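Local coordinates for protein aminotransferase (Paracoccus denitrificans, PDB 4GRX) that probably transfers amino groups between amines or omega-amino acids and keto acceptors, using pyridoxal phosphate as a class III aminotransferase, at residues I189-G200 with F209-T220. Sequence-based numbering, arbitrary orientation.
Sequences IHLTCPHYWRYG and FVARLARELEDT
A side-chain carboxylate, that of Glu-216, takes the backbone N-H of Thr-192 just where strand 188-191 ends, with Thr-192 N 3.1 Å from Glu-216 OE1. OE1 offers its syn lone pair, and with CG anti to the backbone N (chi1 170°) and the chain extended beyond it, Glu-216 reaches the strand end. This is the alpha/beta large domain of a fold-type I PLP enzyme: the strand is one of the two edge strands of the seven-stranded sheet, and helix 206-224 runs back nearly antiparallel to it, the short segment axes at 158°. Leu-191 brings CD2 to 3.5 Å from Thr-220 OG1, while Pro-194, at the centre of an inverse gamma turn, meets Leu-213 through CB and CD1, 3.6 Å apart. Tyr-250 of helix 250-260 touches both Pro-194 and Leu-213.

Farther along, Phe-209 pushes its ring into the bend formed by the turn and the short helix 196-199. Tyr-196 CA sits over one face, 4.2 Å from the ring centroid in a CH-pi contact, and the ring edge faces Pro-194 C and Cys-193 O. An alanine here would remove that ring and is likely to leave a gap between the turn and helix 196-199, with Tyr-196 losing its aromatic neighbour. Beside it, Arg-212, its chain bent at chi3 (58°), reaches the last carbonyl of the short helix and also forms a salt bridge with Glu-204. Its NH2 donates to Tyr-199 O at 3.0 Å, the oxygen lying close to the guanidinium plane.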
ATOM      1  N   ILE A 189      -3.280 -10.693  19.367  1.00 20.12           N
ATOM      2  CA  ILE A 189      -3.513 -10.519  20.799  1.00 20.32           C
ATOM      3  C   ILE A 189      -3.070  -9.126  21.225  1.00 20.60           C
ATOM      4  O   ILE A 189      -1.972  -8.684  20.876  1.00 20.80           O
ATOM      5  CB  ILE A 189      -2.745 -11.591  21.611  1.00 20.49           C
ATOM      6  CG1 ILE A 189      -3.195 -12.987  21.205  1.00 20.11           C
ATOM      7  CG2 ILE A 189      -2.920 -11.405  23.113  1.00 20.63           C
ATOM      8  CD1 ILE A 189      -2.201 -14.069  21.560  1.00 20.59           C
ATOM      9  N   HIS A 190      -3.922  -8.446  21.988  1.00 21.24           N
ATOM     10  CA  HIS A 190      -3.617  -7.122  22.505  1.00 22.10           C
ATOM     11  C   HIS A 190      -3.347  -7.121  23.988  1.00 22.89           C
ATOM     12  O   HIS A 190      -4.239  -7.429  24.769  1.00 23.59           O
ATOM     13  CB  HIS A 190      -4.756  -6.176  22.173  1.00 22.56           C
ATOM     14  CG  HIS A 190      -5.030  -6.065  20.701  1.00 22.57           C
ATOM     15  ND1 HIS A 190      -6.267  -6.173  20.185  1.00 23.24           N
ATOM     16  CD2 HIS A 190      -4.168  -5.864  19.626  1.00 22.30           C
ATOM     17  CE1 HIS A 190      -6.204  -6.046  18.841  1.00 22.80           C
ATOM     18  NE2 HIS A 190      -4.918  -5.851  18.503  1.00 22.64           N
ATOM     19  N   LEU A 191      -2.116  -6.778  24.375  1.00 22.93           N
ATOM     20  CA  LEU A 191      -1.692  -6.739  25.782  1.00 23.62           C
ATOM     21  C   LEU A 191      -1.887  -5.339  26.315  1.00 24.43           C
ATOM     22  O   LEU A 191      -2.143  -4.417  25.538  1.00 25.47           O
ATOM     23  CB  LEU A 191      -0.208  -7.042  25.894  1.00 23.71           C
ATOM     24  CG  LEU A 191       0.420  -8.225  25.180  1.00 23.04           C
ATOM     25  CD1 LEU A 191       1.881  -7.887  24.949  1.00 23.06           C
ATOM     26  CD2 LEU A 191       0.277  -9.469  26.035  1.00 23.55           C
ATOM     27  N   THR A 192      -1.728  -5.155  27.620  1.00 24.59           N
ATOM     28  CA  THR A 192      -1.985  -3.845  28.221  1.00 25.08           C
ATOM     29  C   THR A 192      -1.037  -2.775  27.684  1.00 25.41           C
ATOM     30  O   THR A 192       0.173  -3.001  27.511  1.00 25.51           O
ATOM     31  CB  THR A 192      -1.856  -3.886  29.752  1.00 25.69           C
ATOM     32  OG1 THR A 192      -2.514  -5.042  30.252  1.00 25.67           O
ATOM     33  CG2 THR A 192      -2.474  -2.684  30.381  1.00 26.16           C
ATOM     34  N   CYS A 193      -1.603  -1.607  27.425  1.00 25.78           N
ATOM     35  CA  CYS A 193      -0.856  -0.463  26.967  1.00 26.38           C
ATOM     36  C   CYS A 193      -0.015   0.108  28.132  1.00 27.49           C
ATOM     37  O   CYS A 193      -0.564   0.373  29.201  1.00 28.02           O
ATOM     38  CB  CYS A 193      -1.840   0.580  26.448  1.00 26.82           C
ATOM     39  SG  CYS A 193      -1.062   2.169  26.124  1.00 29.49           S
ATOM     40  N   PRO A 194       1.313   0.301  27.931  1.00 27.13           N
ATOM     41  CA  PRO A 194       2.182   0.785  29.019  1.00 27.59           C
ATOM     42  C   PRO A 194       2.019   2.284  29.327  1.00 28.30           C
ATOM     43  O   PRO A 194       3.003   3.016  29.439  1.00 29.90           O
ATOM     44  CB  PRO A 194       3.597   0.460  28.518  1.00 27.54           C
ATOM     45  CG  PRO A 194       3.481   0.420  27.027  1.00 26.79           C
ATOM     46  CD  PRO A 194       2.074  -0.016  26.704  1.00 26.32           C
ATOM     47  N   HIS A 195       0.772   2.718  29.479  1.00 27.38           N
ATOM     48  CA  HIS A 195       0.415   4.083  29.814  1.00 26.80           C
ATOM     49  C   HIS A 195       0.137   4.093  31.278  1.00 27.38           C
ATOM     50  O   HIS A 195      -0.948   3.711  31.733  1.00 27.68           O
ATOM     51  CB  HIS A 195      -0.822   4.492  29.016  1.00 26.24           C
ATOM     52  CG  HIS A 195      -1.190   5.958  29.131  1.00 27.07           C
ATOM     53  ND1 HIS A 195      -2.287   6.471  28.542  1.00 27.04           N
ATOM     54  CD2 HIS A 195      -0.581   7.013  29.807  1.00 27.99           C
ATOM     55  CE1 HIS A 195      -2.364   7.789  28.803  1.00 27.95           C
ATOM     56  NE2 HIS A 195      -1.322   8.119  29.577  1.00 28.56           N
ATOM     57  N   TYR A 196       1.130   4.527  32.037  1.00 27.75           N
ATOM     58  CA  TYR A 196       1.091   4.441  33.488  1.00 28.41           C
ATOM     59  C   TYR A 196      -0.064   5.242  34.097  1.00 29.46           C
ATOM     60  O   TYR A 196      -0.770   4.755  34.972  1.00 30.10           O
ATOM     61  CB  TYR A 196       2.454   4.839  34.074  1.00 28.73           C
ATOM     62  CG  TYR A 196       2.470   4.881  35.568  1.00 29.76           C
ATOM     63  CD1 TYR A 196       2.789   6.067  36.255  1.00 30.88           C
ATOM     64  CD2 TYR A 196       2.143   3.747  36.313  1.00 29.57           C
ATOM     65  CE1 TYR A 196       2.785   6.109  37.643  1.00 31.88           C
ATOM     66  CE2 TYR A 196       2.132   3.780  37.693  1.00 30.84           C
ATOM     67  CZ  TYR A 196       2.452   4.960  38.348  1.00 32.06           C
ATOM     68  OH  TYR A 196       2.437   4.969  39.713  1.00 33.51           O
ATOM     69  N   TRP A 197      -0.271   6.454  33.601  1.00 29.97           N
ATOM     70  CA  TRP A 197      -1.307   7.348  34.096  1.00 30.98           C
ATOM     71  C   TRP A 197      -2.684   6.763  33.929  1.00 31.12           C
ATOM     72  O   TRP A 197      -3.528   6.902  34.805  1.00 31.95           O
ATOM     73  CB  TRP A 197      -1.187   8.684  33.381  1.00 30.98           C
ATOM     74  CG  TRP A 197      -2.190   9.730  33.806  1.00 32.01           C
ATOM     75  CD1 TRP A 197      -2.076  10.630  34.851  1.00 33.40           C
ATOM     76  CD2 TRP A 197      -3.488  10.048  33.172  1.00 31.78           C
ATOM     77  NE1 TRP A 197      -3.174  11.440  34.916  1.00 34.38           N
ATOM     78  CE2 TRP A 197      -4.058  11.146  33.946  1.00 33.40           C
ATOM     79  CE3 TRP A 197      -4.206   9.541  32.089  1.00 30.69           C
ATOM     80  CZ2 TRP A 197      -5.294  11.702  33.640  1.00 33.99           C
ATOM     81  CZ3 TRP A 197      -5.454  10.112  31.786  1.00 31.13           C
ATOM     82  CH2 TRP A 197      -5.979  11.168  32.543  1.00 32.76           C
ATOM     83  N   ARG A 198      -2.934   6.101  32.805  1.00 30.71           N
ATOM     84  CA  ARG A 198      -4.250   5.525  32.570  1.00 31.48           C
ATOM     85  C   ARG A 198      -4.442   4.177  33.267  1.00 31.42           C
ATOM     86  O   ARG A 198      -5.469   3.951  33.902  1.00 31.77           O
ATOM     87  CB  ARG A 198      -4.555   5.414  31.070  1.00 31.35           C
ATOM     88  CG  ARG A 198      -5.892   4.746  30.752  1.00 32.24           C
ATOM     89  CD  ARG A 198      -6.547   5.280  29.469  1.00 33.22           C
ATOM     90  NE  ARG A 198      -7.306   6.504  29.747  1.00 35.49           N
ATOM     91  CZ  ARG A 198      -7.138   7.669  29.115  1.00 36.19           C
ATOM     92  NH1 ARG A 198      -6.250   7.791  28.113  1.00 34.99           N
ATOM     93  NH2 ARG A 198      -7.878   8.715  29.483  1.00 37.07           N
ATOM     94  N   TYR A 199      -3.455   3.296  33.169  1.00 30.93           N
ATOM     95  CA  TYR A 199      -3.685   1.895  33.520  1.00 31.44           C
ATOM     96  C   TYR A 199      -3.026   1.440  34.831  1.00 32.52           C
ATOM     97  O   TYR A 199      -3.231   0.301  35.272  1.00 32.37           O
ATOM     98  CB  TYR A 199      -3.348   0.969  32.330  1.00 30.13           C
ATOM     99  CG  TYR A 199      -4.181   1.240  31.068  1.00 30.20           C
ATOM    100  CD1 TYR A 199      -3.624   1.902  29.954  1.00 29.84           C
ATOM    101  CD2 TYR A 199      -5.522   0.839  30.984  1.00 30.56           C
ATOM    102  CE1 TYR A 199      -4.376   2.155  28.807  1.00 29.16           C
ATOM    103  CE2 TYR A 199      -6.283   1.082  29.841  1.00 29.94           C
ATOM    104  CZ  TYR A 199      -5.710   1.742  28.756  1.00 29.53           C
ATOM    105  OH  TYR A 199      -6.467   1.974  27.620  1.00 28.91           O
ATOM    106  N   GLY A 200      -2.256   2.331  35.457  1.00 33.76           N
ATOM    107  CA  GLY A 200      -1.630   2.046  36.753  1.00 35.76           C
ATOM    108  C   GLY A 200      -2.688   1.905  37.826  1.00 37.84           C
ATOM    109  O   GLY A 200      -3.686   2.616  37.796  1.00 38.39           O
ATOM    110  N   PHE A 209       4.099  -1.217  38.069  1.00 30.60           N
ATOM    111  CA  PHE A 209       3.375  -1.252  36.816  1.00 28.86           C
ATOM    112  C   PHE A 209       4.165  -1.951  35.707  1.00 27.74           C
ATOM    113  O   PHE A 209       3.603  -2.781  34.986  1.00 26.92           O
ATOM    114  CB  PHE A 209       3.002   0.172  36.397  1.00 28.60           C
ATOM    115  CG  PHE A 209       2.271   0.251  35.092  1.00 27.28           C
ATOM    116  CD1 PHE A 209       0.973  -0.233  34.970  1.00 26.94           C
ATOM    117  CD2 PHE A 209       2.875   0.826  33.973  1.00 26.71           C
ATOM    118  CE1 PHE A 209       0.289  -0.143  33.762  1.00 25.87           C
ATOM    119  CE2 PHE A 209       2.196   0.911  32.757  1.00 25.63           C
ATOM    120  CZ  PHE A 209       0.900   0.437  32.658  1.00 25.16           C
ATOM    121  N   VAL A 210       5.450  -1.614  35.560  1.00 27.90           N
ATOM    122  CA  VAL A 210       6.290  -2.227  34.527  1.00 27.24           C
ATOM    123  C   VAL A 210       6.496  -3.711  34.805  1.00 27.55           C
ATOM    124  O   VAL A 210       6.482  -4.532  33.878  1.00 26.68           O
ATOM    125  CB  VAL A 210       7.650  -1.512  34.338  1.00 27.68           C
ATOM    126  CG1 VAL A 210       8.617  -2.380  33.527  1.00 27.09           C
ATOM    127  CG2 VAL A 210       7.448  -0.162  33.658  1.00 27.15           C
ATOM    128  N   ALA A 211       6.656  -4.060  36.080  1.00 28.86           N
ATOM    129  CA  ALA A 211       6.757  -5.470  36.451  1.00 29.46           C
ATOM    130  C   ALA A 211       5.462  -6.254  36.152  1.00 29.11           C
ATOM    131  O   ALA A 211       5.531  -7.410  35.715  1.00 28.71           O
ATOM    132  CB  ALA A 211       7.178  -5.622  37.898  1.00 30.77           C
ATOM    133  N   ARG A 212       4.298  -5.619  36.343  1.00 29.28           N
ATOM    134  CA  ARG A 212       3.016  -6.263  36.033  1.00 29.07           C
ATOM    135  C   ARG A 212       2.892  -6.542  34.549  1.00 28.53           C
ATOM    136  O   ARG A 212       2.399  -7.600  34.167  1.00 28.33           O
ATOM    137  CB  ARG A 212       1.810  -5.471  36.539  1.00 29.08           C
ATOM    138  CG  ARG A 212       0.465  -6.019  36.069  1.00 28.58           C
ATOM    139  CD  ARG A 212      -0.722  -5.591  36.932  1.00 29.67           C
ATOM    140  NE  ARG A 212      -0.901  -4.130  37.033  1.00 29.99           N
ATOM    141  CZ  ARG A 212      -1.533  -3.372  36.134  1.00 29.05           C
ATOM    142  NH1 ARG A 212      -2.049  -3.934  35.050  1.00 27.59           N
ATOM    143  NH2 ARG A 212      -1.643  -2.049  36.317  1.00 29.39           N
ATOM    144  N   LEU A 213       3.356  -5.625  33.702  1.00 28.72           N
ATOM    145  CA  LEU A 213       3.286  -5.887  32.249  1.00 28.16           C
ATOM    146  C   LEU A 213       4.304  -6.941  31.784  1.00 28.54           C
ATOM    147  O   LEU A 213       4.044  -7.685  30.841  1.00 28.25           O
ATOM    148  CB  LEU A 213       3.421  -4.601  31.423  1.00 27.73           C
ATOM    149  CG  LEU A 213       2.381  -3.480  31.606  1.00 28.16           C
ATOM    150  CD1 LEU A 213       2.752  -2.275  30.758  1.00 27.87           C
ATOM    151  CD2 LEU A 213       0.955  -3.919  31.298  1.00 27.36           C
ATOM    152  N   ALA A 214       5.457  -7.009  32.444  1.00 29.71           N
ATOM    153  CA  ALA A 214       6.448  -8.026  32.119  1.00 29.93           C
ATOM    154  C   ALA A 214       5.821  -9.383  32.446  1.00 29.93           C
ATOM    155  O   ALA A 214       5.896 -10.340  31.672  1.00 29.17           O
ATOM    156  CB  ALA A 214       7.733  -7.793  32.916  1.00 30.70           C
ATOM    157  N   ARG A 215       5.168  -9.416  33.600  1.00 31.08           N
ATOM    158  CA  ARG A 215       4.473 -10.577  34.109  1.00 31.60           C
ATOM    159  C   ARG A 215       3.311 -10.949  33.192  1.00 30.93           C
ATOM    160  O   ARG A 215       3.124 -12.124  32.873  1.00 31.68           O
ATOM    161  CB  ARG A 215       3.987 -10.266  35.522  1.00 32.53           C
ATOM    162  CG  ARG A 215       3.506 -11.444  36.343  1.00 33.83           C
ATOM    163  CD  ARG A 215       3.535 -11.110  37.831  1.00 35.09           C
ATOM    164  NE  ARG A 215       2.743  -9.926  38.173  1.00 35.16           N
ATOM    165  CZ  ARG A 215       3.221  -8.846  38.805  1.00 35.77           C
ATOM    166  NH1 ARG A 215       4.501  -8.786  39.183  1.00 36.48           N
ATOM    167  NH2 ARG A 215       2.414  -7.822  39.076  1.00 35.23           N
ATOM    168  N   GLU A 216       2.542  -9.953  32.761  1.00 30.60           N
ATOM    169  CA  GLU A 216       1.391 -10.182  31.876  1.00 30.40           C
ATOM    170  C   GLU A 216       1.832 -10.821  30.557  1.00 29.30           C
ATOM    171  O   GLU A 216       1.127 -11.683  30.015  1.00 28.70           O
ATOM    172  CB  GLU A 216       0.604  -8.883  31.614  1.00 30.76           C
ATOM    173  CG  GLU A 216      -0.456  -9.004  30.516  1.00 31.46           C
ATOM    174  CD  GLU A 216      -0.742  -7.698  29.758  1.00 32.47           C
ATOM    175  OE1 GLU A 216       0.127  -7.176  29.015  1.00 32.17           O
ATOM    176  OE2 GLU A 216      -1.870  -7.189  29.878  1.00 33.48           O
ATOM    177  N   LEU A 217       2.984 -10.403  30.040  1.00 28.37           N
ATOM    178  CA  LEU A 217       3.481 -10.977  28.796  1.00 27.83           C
ATOM    179  C   LEU A 217       3.804 -12.446  28.998  1.00 28.75           C
ATOM    180  O   LEU A 217       3.381 -13.295  28.207  1.00 28.52           O
ATOM    181  CB  LEU A 217       4.711 -10.224  28.262  1.00 27.56           C
ATOM    182  CG  LEU A 217       5.576 -10.881  27.176  1.00 27.04           C
ATOM    183  CD1 LEU A 217       4.770 -11.287  25.951  1.00 26.05           C
ATOM    184  CD2 LEU A 217       6.723  -9.967  26.771  1.00 27.04           C
ATOM    185  N   GLU A 218       4.542 -12.746  30.063  1.00 30.03           N
ATOM    186  CA  GLU A 218       4.932 -14.114  30.335  1.00 30.70           C
ATOM    187  C   GLU A 218       3.727 -15.036  30.489  1.00 30.80           C
ATOM    188  O   GLU A 218       3.751 -16.178  30.008  1.00 31.48           O
ATOM    189  CB  GLU A 218       5.817 -14.189  31.563  1.00 32.86           C
ATOM    190  CG  GLU A 218       6.559 -15.514  31.667  1.00 35.03           C
ATOM    191  CD  GLU A 218       7.992 -15.302  32.068  1.00 37.05           C
ATOM    192  OE1 GLU A 218       8.395 -14.125  32.211  1.00 37.72           O
ATOM    193  OE2 GLU A 218       8.715 -16.298  32.238  1.00 38.37           O
ATOM    194  N   ASP A 219       2.688 -14.540  31.160  1.00 30.25           N
ATOM    195  CA  ASP A 219       1.435 -15.261  31.302  1.00 29.84           C
ATOM    196  C   ASP A 219       0.811 -15.543  29.935  1.00 27.69           C
ATOM    197  O   ASP A 219       0.338 -16.658  29.674  1.00 27.74           O
ATOM    198  CB  ASP A 219       0.461 -14.471  32.175  1.00 31.36           C
ATOM    199  CG  ASP A 219       0.832 -14.489  33.666  1.00 34.15           C
ATOM    200  OD1 ASP A 219       1.756 -15.213  34.114  1.00 35.44           O
ATOM    201  OD2 ASP A 219       0.161 -13.768  34.417  1.00 35.60           O
ATOM    202  N   THR A 220       0.826 -14.550  29.059  1.00 25.50           N
ATOM    203  CA  THR A 220       0.308 -14.732  27.715  1.00 24.38           C
ATOM    204  C   THR A 220       1.102 -15.817  26.980  1.00 24.08           C
ATOM    205  O   THR A 220       0.523 -16.701  26.338  1.00 23.74           O
ATOM    206  CB  THR A 220       0.354 -13.417  26.932  1.00 23.62           C
ATOM    207  OG1 THR A 220      -0.390 -12.443  27.656  1.00 23.96           O
ATOM    208  CG2 THR A 220      -0.258 -13.575  25.542  1.00 22.81           C
TER